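ABC transporter periplasmic peptide-binding protein (Pseudoalteromonas, PDB 4QFL) probably serves an ABC importer as its periplasmic receptor for dipeptides, and holds the dipeptide Ala-Phe in this crystal structure. Local coordinates at residues S51-I56 against T180-V185; I65-V70 against D436-D441; K89-T94 against S173-M178; L338-W343 against I503-R508. All blocks are in the same frame, centred on the assembly; numbering follows the deposited sequence.

Contact 1 of 4, residues S51-I56 against T180-V185; sequences STIDII and TDFAVV
I53, on the flank of helix 50-60, is the one side chain through which S51-I56 touches the segment T180-V185, where D181 and F182 receive it. From its CB, which points toward that segment, two branches part. With chi1 at -59°, CG1 lies beside the backbone N and CG2 stands anti to it, and the branches reach neighbouring residues. CG2 presses on the CB of D181 at 3.4 Å, close for two carbons, and lies 3.9 Å from the carboxylate carbon CG of the same residue. CG1 comes obliquely to the ring of F182, 3.9 Å from its CE1; beyond it, CD1 ends the chain 4.2 Å from CD1 of F182. A beta-branched isoleucine suits this spot because it offers a methyl and a longer arm from one helical position.

D181 and F182 are the two central residues of a type I turn from T180 to A183, closed by A183 N to T180 O at 3.0 Å. In the periplasmic binding-protein fold of this family, the contact lies close to the ligand site: T48, T49 and G50, which line the dipeptide pocket, come just before the S51-I56 segment, and the F182 side chain is about 4 Å from the bound alanine at the nearest atoms. F182 also stacks on Y142. The carboxylate of D181 turns its polar end to another loop, OD2 accepting from A526 N, while D54 OD1 accepts from the next amide, I527 N. These amides, and for D181 a long, weak ion pair with R63, probably offset the nearness of D54 OD1 to D181 OD2, 6.4 Å apart.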
loop_
_atom_site.group_PDB
_atom_site.type_symbol
_atom_site.label_atom_id
_atom_site.label_comp_id
_atom_site.label_asym_id
_atom_site.label_seq_id
_atom_site.Cartn_x
_atom_site.Cartn_y
_atom_site.Cartn_z
ATOM N N SER A 51 1.300 -2.174 6.679
ATOM C CA SER A 51 1.777 -2.709 7.943
ATOM C C SER A 51 2.216 -4.154 7.788
ATOM O O SER A 51 3.231 -4.555 8.332
ATOM C CB SER A 51 0.665 -2.630 8.976
ATOM O OG SER A 51 -0.017 -1.408 8.842
ATOM N N THR A 52 1.442 -4.935 7.045
ATOM C CA THR A 52 1.777 -6.329 6.814
ATOM C C THR A 52 2.931 -6.464 5.850
ATOM O O THR A 52 3.865 -7.215 6.101
ATOM C CB THR A 52 0.587 -7.107 6.270
ATOM O OG1 THR A 52 -0.457 -7.103 7.246
ATOM C CG2 THR A 52 0.981 -8.547 5.986
ATOM N N ILE A 53 2.868 -5.733 4.744
ATOM C CA ILE A 53 3.913 -5.796 3.722
ATOM C C ILE A 53 5.272 -5.337 4.256
ATOM O O ILE A 53 6.318 -5.882 3.884
ATOM C CB ILE A 53 3.529 -4.964 2.472
ATOM C CG1 ILE A 53 2.219 -5.482 1.869
ATOM C CG2 ILE A 53 4.635 -5.009 1.449
ATOM C CD1 ILE A 53 2.230 -6.965 1.546
ATOM N N ASP A 54 5.256 -4.339 5.133
ATOM C CA ASP A 54 6.490 -3.826 5.704
ATOM C C ASP A 54 7.209 -4.940 6.444
ATOM O O ASP A 54 8.433 -4.953 6.497
ATOM C CB ASP A 54 6.228 -2.643 6.640
ATOM C CG ASP A 54 6.148 -1.310 5.899
ATOM O OD1 ASP A 54 6.452 -1.279 4.689
ATOM O OD2 ASP A 54 5.795 -0.286 6.525
ATOM N N ILE A 55 6.445 -5.876 7.007
ATOM C CA ILE A 55 7.018 -7.014 7.736
ATOM C C ILE A 55 7.556 -8.105 6.804
ATOM O O ILE A 55 8.698 -8.530 6.950
ATOM C CB ILE A 55 6.002 -7.654 8.718
ATOM C CG1 ILE A 55 5.548 -6.636 9.753
ATOM C CG2 ILE A 55 6.601 -8.874 9.413
ATOM C CD1 ILE A 55 4.439 -7.122 10.655
ATOM N N ILE A 56 6.748 -8.540 5.841
ATOM C CA ILE A 56 7.010 -9.791 5.130
ATOM C C ILE A 56 7.664 -9.707 3.745
ATOM O O ILE A 56 8.418 -10.595 3.366
ATOM C CB ILE A 56 5.713 -10.641 5.001
ATOM C CG1 ILE A 56 4.703 -9.941 4.093
ATOM C CG2 ILE A 56 5.112 -10.914 6.370
ATOM C CD1 ILE A 56 3.409 -10.727 3.887
ATOM N N THR A 180 5.662 -4.563 -7.902
ATOM C CA THR A 180 5.130 -4.166 -6.600
ATOM C C THR A 180 5.483 -5.211 -5.555
ATOM O O THR A 180 5.843 -6.341 -5.895
ATOM C CB THR A 180 3.601 -3.941 -6.625
ATOM O OG1 THR A 180 2.938 -5.167 -6.959
ATOM C CG2 THR A 180 3.234 -2.866 -7.637
ATOM N N ASP A 181 5.392 -4.819 -4.288
ATOM C CA ASP A 181 5.654 -5.720 -3.172
ATOM C C ASP A 181 4.684 -6.900 -3.102
ATOM O O ASP A 181 4.913 -7.856 -2.358
ATOM C CB ASP A 181 5.579 -4.951 -1.852
ATOM C CG ASP A 181 6.620 -3.859 -1.748
ATOM O OD1 ASP A 181 7.823 -4.160 -1.892
ATOM O OD2 ASP A 181 6.228 -2.697 -1.530
ATOM N N PHE A 182 3.591 -6.820 -3.851
ATOM C CA PHE A 182 2.589 -7.882 -3.861
ATOM C C PHE A 182 2.988 -8.996 -4.832
ATOM O O PHE A 182 2.485 -10.125 -4.739
ATOM C CB PHE A 182 1.219 -7.311 -4.239
ATOM C CG PHE A 182 0.899 -6.012 -3.546
ATOM C CD1 PHE A 182 0.657 -5.984 -2.181
ATOM C CD2 PHE A 182 0.861 -4.819 -4.252
ATOM C CE1 PHE A 182 0.384 -4.798 -1.547
ATOM C CE2 PHE A 182 0.579 -3.629 -3.612
ATOM C CZ PHE A 182 0.341 -3.622 -2.270
ATOM N N ALA A 183 3.903 -8.676 -5.749
ATOM C CA ALA A 183 4.246 -9.570 -6.851
ATOM C C ALA A 183 5.419 -10.498 -6.542
ATOM O O ALA A 183 6.267 -10.753 -7.404
ATOM C CB ALA A 183 4.542 -8.748 -8.094
ATOM N N VAL A 184 5.475 -11.016 -5.320
ATOM C CA VAL A 184 6.618 -11.845 -4.941
ATOM C C VAL A 184 6.496 -13.207 -5.571
ATOM O O VAL A 184 5.413 -13.603 -5.999
ATOM C CB VAL A 184 6.731 -12.026 -3.435
ATOM C CG1 VAL A 184 6.843 -10.669 -2.742
ATOM C CG2 VAL A 184 5.558 -12.825 -2.902
ATOM N N VAL A 185 7.612 -13.921 -5.618
ATOM C CA VAL A 185 7.641 -15.291 -6.129
ATOM C C VAL A 185 7.505 -16.345 -5.026
ATOM O O VAL A 185 8.263 -16.336 -4.049
ATOM C CB VAL A 185 8.945 -15.557 -6.896
ATOM C CG1 VAL A 185 9.008 -17.011 -7.333
ATOM C CG2 VAL A 185 9.037 -14.630 -8.091
#

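Contact 2 of 4, residues I65-V70 against D436-D441; sequences ISIDPV and DTPDPD. With ALA (alanine), chain C.
D436 OD1 accepts a 2.8 Å hydrogen bond from N of the bound alanine, a pairing consistent with an acid recognising the charged amino end of a dipeptide; O of A434 is a further partner of the same ligand residue. Next along the chain, T437 and P438 turn their carbons to I67 of the other segment. CD1 of I67 lies 3.8 Å from CD of P438, with CG2 of I67 close to CD and CG of the same ring, and CD1 of I67 is also 3.7 Å from CB of T437. The hydroxyl of T437 is turned to its own loop: chi1 of 75° sets OG1 between the backbone N and the carbonyl carbon, where it accepts from D439 N at 3.1 Å in an ST turn. D439 repeats the pattern as an Asx turn, its OD1 receiving D441 N at 3.0 Å on the anti lone pair and also forming a salt bridge with R483. Short side chains with an oxygen near the backbone suit such turns. Cutting I67 back to an alanine is likely to open a gap beside T437 CB and the P438 ring. I67 ends the short strand 65-67, paired with strand 74-76, and also packs on F74 and F524; the D436-D441 loop leads from strand 428-434 toward helix 445-448, with helix 174-178 touching T437 and helix 480-497 lying against P440 and D441.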
loop_
_atom_site.group_PDB
_atom_site.type_symbol
_atom_site.label_atom_id
_atom_site.label_comp_id
_atom_site.label_asym_id
_atom_site.label_seq_id
_atom_site.Cartn_x
_atom_site.Cartn_y
_atom_site.Cartn_z
ATOM N N ILE A 65 11.295 -8.325 -10.670
ATOM C CA ILE A 65 11.953 -7.058 -10.922
ATOM C C ILE A 65 11.563 -6.063 -9.847
ATOM O O ILE A 65 10.596 -6.270 -9.093
ATOM C CB ILE A 65 11.532 -6.457 -12.256
ATOM C CG1 ILE A 65 10.009 -6.450 -12.373
ATOM C CG2 ILE A 65 12.138 -7.226 -13.390
ATOM C CD1 ILE A 65 9.493 -5.609 -13.501
ATOM N N SER A 66 12.327 -4.980 -9.782
ATOM C CA SER A 66 11.991 -3.864 -8.913
ATOM C C SER A 66 12.086 -2.560 -9.700
ATOM O O SER A 66 12.377 -2.565 -10.891
ATOM C CB SER A 66 12.909 -3.831 -7.679
ATOM O OG SER A 66 14.280 -3.696 -8.040
ATOM N N ILE A 67 11.825 -1.444 -9.032
ATOM C CA ILE A 67 11.938 -0.139 -9.661
ATOM C C ILE A 67 12.977 0.691 -8.917
ATOM O O ILE A 67 12.878 0.898 -7.707
ATOM C CB ILE A 67 10.597 0.585 -9.645
ATOM C CG1 ILE A 67 9.573 -0.230 -10.435
ATOM C CG2 ILE A 67 10.743 1.991 -10.207
ATOM C CD1 ILE A 67 8.142 0.249 -10.302
ATOM N N ASP A 68 13.990 1.165 -9.631
ATOM C CA ASP A 68 14.999 1.974 -8.977
ATOM C C ASP A 68 14.336 3.232 -8.420
ATOM O O ASP A 68 13.566 3.879 -9.123
ATOM C CB ASP A 68 16.104 2.330 -9.959
ATOM C CG ASP A 68 17.310 2.903 -9.268
ATOM O OD1 ASP A 68 17.295 4.098 -8.957
ATOM O OD2 ASP A 68 18.267 2.154 -9.010
ATOM N N PRO A 69 14.623 3.580 -7.155
ATOM C CA PRO A 69 13.947 4.709 -6.506
ATOM C C PRO A 69 14.387 6.036 -7.090
ATOM O O PRO A 69 13.681 7.036 -6.967
ATOM C CB PRO A 69 14.424 4.613 -5.063
ATOM C CG PRO A 69 15.749 3.981 -5.152
ATOM C CD PRO A 69 15.686 3.018 -6.311
ATOM N N VAL A 70 15.550 6.034 -7.728
ATOM C CA VAL A 70 16.134 7.263 -8.246
ATOM C C VAL A 70 15.946 7.462 -9.745
ATOM O O VAL A 70 15.643 8.561 -10.190
ATOM C CB VAL A 70 17.636 7.350 -7.901
ATOM C CG1 VAL A 70 18.242 8.611 -8.502
ATOM C CG2 VAL A 70 17.834 7.322 -6.392
ATOM N N ASP A 436 2.817 2.357 -4.397
ATOM C CA ASP A 436 3.647 1.160 -4.518
ATOM C C ASP A 436 4.689 1.321 -5.625
ATOM O O ASP A 436 5.732 0.670 -5.613
ATOM C CB ASP A 436 2.780 -0.073 -4.807
ATOM C CG ASP A 436 1.532 -0.147 -3.929
ATOM O OD1 ASP A 436 1.662 -0.361 -2.698
ATOM O OD2 ASP A 436 0.414 -0.011 -4.474
ATOM N N THR A 437 4.400 2.190 -6.582
ATOM C CA THR A 437 5.314 2.459 -7.690
ATOM C C THR A 437 5.202 3.934 -8.052
ATOM O O THR A 437 4.308 4.626 -7.560
ATOM C CB THR A 437 4.951 1.624 -8.934
ATOM O OG1 THR A 437 3.798 2.189 -9.558
ATOM C CG2 THR A 437 4.657 0.179 -8.556
ATOM N N PRO A 438 6.115 4.430 -8.895
ATOM C CA PRO A 438 6.015 5.802 -9.401
ATOM C C PRO A 438 5.182 5.895 -10.702
ATOM O O PRO A 438 5.135 6.944 -11.358
ATOM C CB PRO A 438 7.473 6.172 -9.640
ATOM C CG PRO A 438 8.088 4.901 -10.047
ATOM C CD PRO A 438 7.386 3.803 -9.292
ATOM N N ASP A 439 4.517 4.803 -11.069
ATOM C CA ASP A 439 3.556 4.866 -12.161
ATOM C C ASP A 439 2.242 5.437 -11.643
ATOM O O ASP A 439 1.624 4.861 -10.754
ATOM C CB ASP A 439 3.333 3.496 -12.804
ATOM C CG ASP A 439 2.560 3.596 -14.094
ATOM O OD1 ASP A 439 1.371 3.932 -14.032
ATOM O OD2 ASP A 439 3.136 3.369 -15.174
ATOM N N PRO A 440 1.808 6.578 -12.207
ATOM C CA PRO A 440 0.608 7.315 -11.771
ATOM C C PRO A 440 -0.667 6.467 -11.722
ATOM O O PRO A 440 -1.585 6.771 -10.967
ATOM C CB PRO A 440 0.468 8.422 -12.830
ATOM C CG PRO A 440 1.847 8.612 -13.355
ATOM C CD PRO A 440 2.469 7.240 -13.345
ATOM N N ASP A 441 -0.736 5.416 -12.518
ATOM C CA ASP A 441 -1.913 4.568 -12.482
ATOM C C ASP A 441 -2.120 4.001 -11.084
ATOM O O ASP A 441 -3.234 3.620 -10.714
ATOM C CB ASP A 441 -1.794 3.417 -13.474
ATOM C CG ASP A 441 -2.917 2.424 -13.321
ATOM O OD1 ASP A 441 -4.024 2.730 -13.808
ATOM O OD2 ASP A 441 -2.702 1.358 -12.695
HETATM N N ALA C . -0.278 0.961 -1.120
HETATM C CA ALA C . -0.644 0.257 0.106
HETATM C C ALA C . -1.251 1.219 1.124
HETATM O O ALA C . -0.917 2.403 1.142
HETATM C CB ALA C . 0.576 -0.456 0.698
#

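Contact 3 of 4, residues K89-T94 against S173-M178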
loop_
_atom_site.group_PDB
_atom_site.type_symbol
_atom_site.label_atom_id
_atom_site.label_comp_id
_atom_site.label_asym_id
_atom_site.label_seq_id
_atom_site.Cartn_x
_atom_site.Cartn_y
_atom_site.Cartn_z
ATOM N N LYS A 89 1.435 -7.311 -25.825
ATOM C CA LYS A 89 0.586 -8.381 -25.313
ATOM C C LYS A 89 1.370 -9.621 -24.903
ATOM O O LYS A 89 0.795 -10.603 -24.450
ATOM C CB LYS A 89 -0.479 -8.749 -26.341
ATOM C CG LYS A 89 -1.285 -7.568 -26.821
ATOM C CD LYS A 89 -2.419 -8.006 -27.727
ATOM C CE LYS A 89 -3.536 -8.653 -26.933
ATOM N NZ LYS A 89 -4.691 -9.002 -27.801
ATOM N N SER A 90 2.681 -9.576 -25.075
ATOM C CA SER A 90 3.543 -10.660 -24.621
ATOM C C SER A 90 4.752 -10.088 -23.899
ATOM O O SER A 90 5.465 -9.244 -24.439
ATOM C CB SER A 90 4.004 -11.530 -25.796
ATOM O OG SER A 90 2.898 -12.128 -26.454
ATOM N N VAL A 91 4.970 -10.542 -22.671
ATOM C CA VAL A 91 6.135 -10.127 -21.910
ATOM C C VAL A 91 6.921 -11.372 -21.517
ATOM O O VAL A 91 6.411 -12.264 -20.842
ATOM C CB VAL A 91 5.750 -9.301 -20.652
ATOM C CG1 VAL A 91 6.983 -8.625 -20.049
ATOM C CG2 VAL A 91 4.680 -8.268 -20.987
ATOM N N THR A 92 8.166 -11.431 -21.965
ATOM C CA THR A 92 9.034 -12.558 -21.704
ATOM C C THR A 92 9.993 -12.201 -20.587
ATOM O O THR A 92 10.677 -11.177 -20.643
ATOM C CB THR A 92 9.833 -12.909 -22.966
ATOM O OG1 THR A 92 8.928 -13.269 -24.014
ATOM C CG2 THR A 92 10.784 -14.060 -22.709
ATOM N N PHE A 93 10.031 -13.036 -19.560
ATOM C CA PHE A 93 11.015 -12.896 -18.494
ATOM C C PHE A 93 12.035 -14.022 -18.568
ATOM O O PHE A 93 11.665 -15.191 -18.612
ATOM C CB PHE A 93 10.333 -12.959 -17.117
ATOM C CG PHE A 93 9.438 -11.789 -16.819
ATOM C CD1 PHE A 93 9.944 -10.651 -16.206
ATOM C CD2 PHE A 93 8.094 -11.835 -17.128
ATOM C CE1 PHE A 93 9.126 -9.578 -15.925
ATOM C CE2 PHE A 93 7.269 -10.762 -16.849
ATOM C CZ PHE A 93 7.788 -9.633 -16.244
ATOM N N THR A 94 13.314 -13.671 -18.577
ATOM C CA THR A 94 14.378 -14.654 -18.397
ATOM C C THR A 94 14.687 -14.705 -16.913
ATOM O O THR A 94 14.780 -13.666 -16.269
ATOM C CB THR A 94 15.681 -14.265 -19.141
ATOM O OG1 THR A 94 15.382 -13.886 -20.486
ATOM C CG2 THR A 94 16.655 -15.428 -19.149
ATOM N N SER A 173 0.956 -0.204 -17.597
ATOM C CA SER A 173 1.315 -0.236 -16.183
ATOM C C SER A 173 1.760 -1.620 -15.778
ATOM O O SER A 173 2.090 -1.856 -14.624
ATOM C CB SER A 173 0.125 0.178 -15.319
ATOM O OG SER A 173 -0.979 -0.681 -15.558
ATOM N N PHE A 174 1.783 -2.543 -16.726
ATOM C CA PHE A 174 1.941 -3.951 -16.373
ATOM C C PHE A 174 3.236 -4.285 -15.607
ATOM O O PHE A 174 3.194 -4.831 -14.505
ATOM C CB PHE A 174 1.800 -4.828 -17.612
ATOM C CG PHE A 174 2.015 -6.271 -17.337
ATOM C CD1 PHE A 174 1.010 -7.024 -16.767
ATOM C CD2 PHE A 174 3.237 -6.870 -17.617
ATOM C CE1 PHE A 174 1.213 -8.363 -16.493
ATOM C CE2 PHE A 174 3.446 -8.195 -17.343
ATOM C CZ PHE A 174 2.435 -8.947 -16.782
ATOM N N LEU A 175 4.388 -3.961 -16.181
ATOM C CA LEU A 175 5.642 -4.195 -15.463
ATOM C C LEU A 175 5.658 -3.499 -14.096
ATOM O O LEU A 175 6.164 -4.054 -13.126
ATOM C CB LEU A 175 6.856 -3.758 -16.289
ATOM C CG LEU A 175 7.335 -4.736 -17.361
ATOM C CD1 LEU A 175 8.662 -4.283 -17.897
ATOM C CD2 LEU A 175 7.459 -6.122 -16.777
ATOM N N ALA A 176 5.116 -2.284 -14.019
ATOM C CA ALA A 176 5.080 -1.565 -12.739
ATOM C C ALA A 176 4.360 -2.424 -11.716
ATOM O O ALA A 176 4.825 -2.590 -10.590
ATOM C CB ALA A 176 4.401 -0.207 -12.885
ATOM N N ASN A 177 3.236 -2.992 -12.123
ATOM C CA ASN A 177 2.479 -3.878 -11.245
ATOM C C ASN A 177 3.235 -5.155 -10.892
ATOM O O ASN A 177 3.087 -5.677 -9.792
ATOM C CB ASN A 177 1.114 -4.203 -11.845
ATOM C CG ASN A 177 0.201 -3.010 -11.878
ATOM O OD1 ASN A 177 0.175 -2.206 -10.956
ATOM N ND2 ASN A 177 -0.555 -2.885 -12.949
ATOM N N MET A 178 4.054 -5.653 -11.814
ATOM C CA MET A 178 4.888 -6.823 -11.534
ATOM C C MET A 178 6.092 -6.498 -10.638
ATOM O O MET A 178 6.778 -7.402 -10.150
ATOM C CB MET A 178 5.356 -7.503 -12.831
ATOM C CG MET A 178 4.231 -8.043 -13.702
ATOM S SD MET A 178 3.288 -9.330 -12.876
ATOM C CE MET A 178 4.555 -10.583 -12.694
#
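V91 and F93, two residues apart on one strand and so facing the same way, meet F174 and L175 in a wholly apolar contact. The aliphatic part joins V91 to L175: CG1 of V91, anti to the backbone N at chi1 -168°, lies 4.1 Å from CD2 of L175. A valine fits here, since its branches fork directly at the strand, one for each of two helix residues.

Strand 90-95 is an inner strand of a four-stranded antiparallel sheet, between 79-84 and 162-167, and helix 174-178 packs on its face. The axes of strand 90-94 and helix 174-178 come within 11.6 Å and are inclined at 39°, a separation that large side chains must bridge.

Two phenylalanines provide the aromatic part. The other methyl of V91, CG2, approaches the ring of F174 obliquely, 3.8 Å from CE2. F93 is likewise met obliquely by L175, whose CD2 is 3.6 Å from CZ of F93; the L175 and F93 side chains run alongside one another, pointing opposite ways. The F93 ring also meets that of F165, with planes at about 75°. Over one face of the F174 ring, toward its rim, lies CG of M178, 3.6 Å above the plane, one helical turn on; M178 itself packs on F165 and L64.

Backbone bonds complete the frame: M178 N reaches F174 O at 2.9 Å, and V91 and F93 pair with F165 and V163 of strand 162-167.

Contact 4 of 4, residues L338-W343 against I503-R508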
loop_
_atom_site.group_PDB
_atom_site.type_symbol
_atom_site.label_atom_id
_atom_site.label_comp_id
_atom_site.label_asym_id
_atom_site.label_seq_id
_atom_site.Cartn_x
_atom_site.Cartn_y
_atom_site.Cartn_z
ATOM N N LEU A 338 -2.904 13.491 -6.767
ATOM C CA LEU A 338 -1.511 13.132 -6.989
ATOM C C LEU A 338 -0.587 14.072 -6.238
ATOM O O LEU A 338 -0.801 15.282 -6.253
ATOM C CB LEU A 338 -1.170 13.187 -8.487
ATOM C CG LEU A 338 -1.853 12.154 -9.383
ATOM C CD1 LEU A 338 -1.347 12.231 -10.836
ATOM C CD2 LEU A 338 -1.674 10.761 -8.806
ATOM N N PRO A 339 0.450 13.520 -5.585
ATOM C CA PRO A 339 1.477 14.352 -4.946
ATOM C C PRO A 339 2.252 15.099 -6.023
ATOM O O PRO A 339 2.304 14.621 -7.155
ATOM C CB PRO A 339 2.369 13.327 -4.242
ATOM C CG PRO A 339 2.150 12.046 -4.987
ATOM C CD PRO A 339 0.717 12.079 -5.418
ATOM N N PRO A 340 2.830 16.262 -5.687
ATOM C CA PRO A 340 3.491 17.105 -6.686
ATOM C C PRO A 340 4.717 16.453 -7.292
ATOM O O PRO A 340 5.202 16.951 -8.302
ATOM C CB PRO A 340 3.888 18.356 -5.889
ATOM C CG PRO A 340 3.942 17.905 -4.478
ATOM C CD PRO A 340 2.851 16.876 -4.352
ATOM N N THR A 341 5.190 15.355 -6.700
ATOM C CA THR A 341 6.335 14.625 -7.236
ATOM C C THR A 341 5.950 13.543 -8.243
ATOM O O THR A 341 6.816 12.923 -8.854
ATOM C CB THR A 341 7.186 13.989 -6.121
ATOM O OG1 THR A 341 6.332 13.362 -5.160
ATOM C CG2 THR A 341 8.042 15.046 -5.420
ATOM N N SER A 342 4.650 13.321 -8.421
ATOM C CA SER A 342 4.168 12.409 -9.450
ATOM C C SER A 342 4.348 13.061 -10.820
ATOM O O SER A 342 4.065 14.251 -10.987
ATOM C CB SER A 342 2.694 12.071 -9.218
ATOM O OG SER A 342 2.156 11.336 -10.297
ATOM N N TRP A 343 4.822 12.300 -11.804
ATOM C CA TRP A 343 5.047 12.920 -13.105
ATOM C C TRP A 343 3.765 13.386 -13.775
ATOM O O TRP A 343 3.794 14.238 -14.664
ATOM C CB TRP A 343 5.910 12.067 -14.041
ATOM C CG TRP A 343 5.438 10.685 -14.453
ATOM C CD1 TRP A 343 5.974 9.503 -14.051
ATOM C CD2 TRP A 343 4.419 10.352 -15.420
ATOM N NE1 TRP A 343 5.340 8.455 -14.670
ATOM C CE2 TRP A 343 4.378 8.945 -15.513
ATOM C CE3 TRP A 343 3.529 11.103 -16.192
ATOM C CZ2 TRP A 343 3.482 8.268 -16.355
ATOM C CZ3 TRP A 343 2.630 10.430 -17.023
ATOM C CH2 TRP A 343 2.615 9.030 -17.096
ATOM N N ILE A 503 -6.312 15.800 0.902
ATOM C CA ILE A 503 -6.005 16.739 1.965
ATOM C C ILE A 503 -4.546 17.149 1.935
ATOM O O ILE A 503 -4.246 18.325 1.784
ATOM C CB ILE A 503 -6.386 16.194 3.338
ATOM C CG1 ILE A 503 -7.913 16.132 3.445
ATOM C CG2 ILE A 503 -5.818 17.077 4.429
ATOM C CD1 ILE A 503 -8.412 14.937 4.188
ATOM N N ALA A 504 -3.645 16.179 2.037
ATOM C CA ALA A 504 -2.228 16.480 2.163
ATOM C C ALA A 504 -1.345 15.311 1.752
ATOM O O ALA A 504 -1.806 14.192 1.574
ATOM C CB ALA A 504 -1.918 16.875 3.583
ATOM N N HIS A 505 -0.057 15.584 1.623
ATOM C CA HIS A 505 0.921 14.545 1.378
ATOM C C HIS A 505 1.948 14.603 2.499
ATOM O O HIS A 505 2.508 15.667 2.767
ATOM C CB HIS A 505 1.588 14.767 0.023
ATOM C CG HIS A 505 0.616 15.020 -1.090
ATOM N ND1 HIS A 505 0.342 16.281 -1.568
ATOM C CD2 HIS A 505 -0.148 14.170 -1.812
ATOM C CE1 HIS A 505 -0.545 16.197 -2.545
ATOM N NE2 HIS A 505 -0.859 14.927 -2.709
ATOM N N GLY A 506 2.185 13.466 3.163
ATOM C CA GLY A 506 3.108 13.422 4.287
ATOM C C GLY A 506 4.561 13.149 3.913
ATOM O O GLY A 506 4.870 12.754 2.781
ATOM N N MET A 507 5.457 13.393 4.872
ATOM C CA MET A 507 6.857 12.968 4.776
ATOM C C MET A 507 6.967 11.566 5.361
ATOM O O MET A 507 6.215 11.200 6.268
ATOM C CB MET A 507 7.779 13.923 5.546
ATOM C CG MET A 507 7.902 15.310 4.935
ATOM S SD MET A 507 8.724 15.231 3.343
ATOM C CE MET A 507 10.255 14.480 3.835
ATOM N N ARG A 508 7.888 10.773 4.828
ATOM C CA ARG A 508 8.119 9.434 5.346
ATOM C C ARG A 508 9.188 9.460 6.445
ATOM O O ARG A 508 10.346 9.745 6.170
ATOM C CB ARG A 508 8.534 8.510 4.205
ATOM C CG ARG A 508 8.549 7.050 4.572
ATOM C CD ARG A 508 8.845 6.171 3.374
ATOM N NE ARG A 508 8.492 4.788 3.664
ATOM C CZ ARG A 508 8.362 3.847 2.742
ATOM N NH1 ARG A 508 8.581 4.141 1.470
ATOM N NH2 ARG A 508 8.015 2.619 3.090
#
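A chi1 of -49° at H505 sets its CG anti to the carbonyl carbon and beside the backbone N, which carries the imidazole off the strand toward P339 and P340. There the extended backbone of P339 (psi 154°) presents its own CA and the next proline's CD to the same face of the ring. Both make CH-pi contacts. CA of P339 lies 3.5 Å from the centroid of the H505 ring, 22° off the normal, and CD of P340 stands farther back at 4.1 Å from that centroid. Prolines suit such a partner: carbons next to the ring nitrogen carry slightly polarised C-H groups, and the closed rings hold them steady.

P339 also begins a type I turn, closed by S342 N to P339 O at 3.0 Å, with P340 at its second position, where the phi imposed by proline fits. H505 belongs to the long, broken strand 500-513, just past a classic beta bulge in which I503 and A504 both face G293 of strand 291-297. The contact therefore joins the loop after strand 332-333 to strand 500-513, within the periplasmic binding-protein fold.

With a serine for H505, the carbons of P339 and P340 would probably lose the aromatic face they rest on, and the turn would be held on that side less well. P339 and L338 pack on F443 as well, L338 adding Q491 of helix 480-497. The backbone of H505 pairs with that of L332.

From the N terminus, helix 50-60 opens contact 1, strand 65-67 contact 2 and strand 90-95 contact 3. Contact 3 closes first, at helix 174-178, and so nests inside the loops closed by contacts 1 and 2. Contact 1 closes next, at T180-V185, crossing contact 2, which waits for D436-D441. Contact 4 opens at L338-W343 before contact 2 closes, and ends at I503-R508: those two cross, whereas contacts 1 and 3 precede contact 4 in series. The loop D436-D441 is the meeting place, touching T180 of contact 1, A176 of contact 3 and W343 of contact 4, thus connecting ligand pocket, four-stranded sheet with its helix, and the loop L338-W343, which contact 4 ties to strand 500-513.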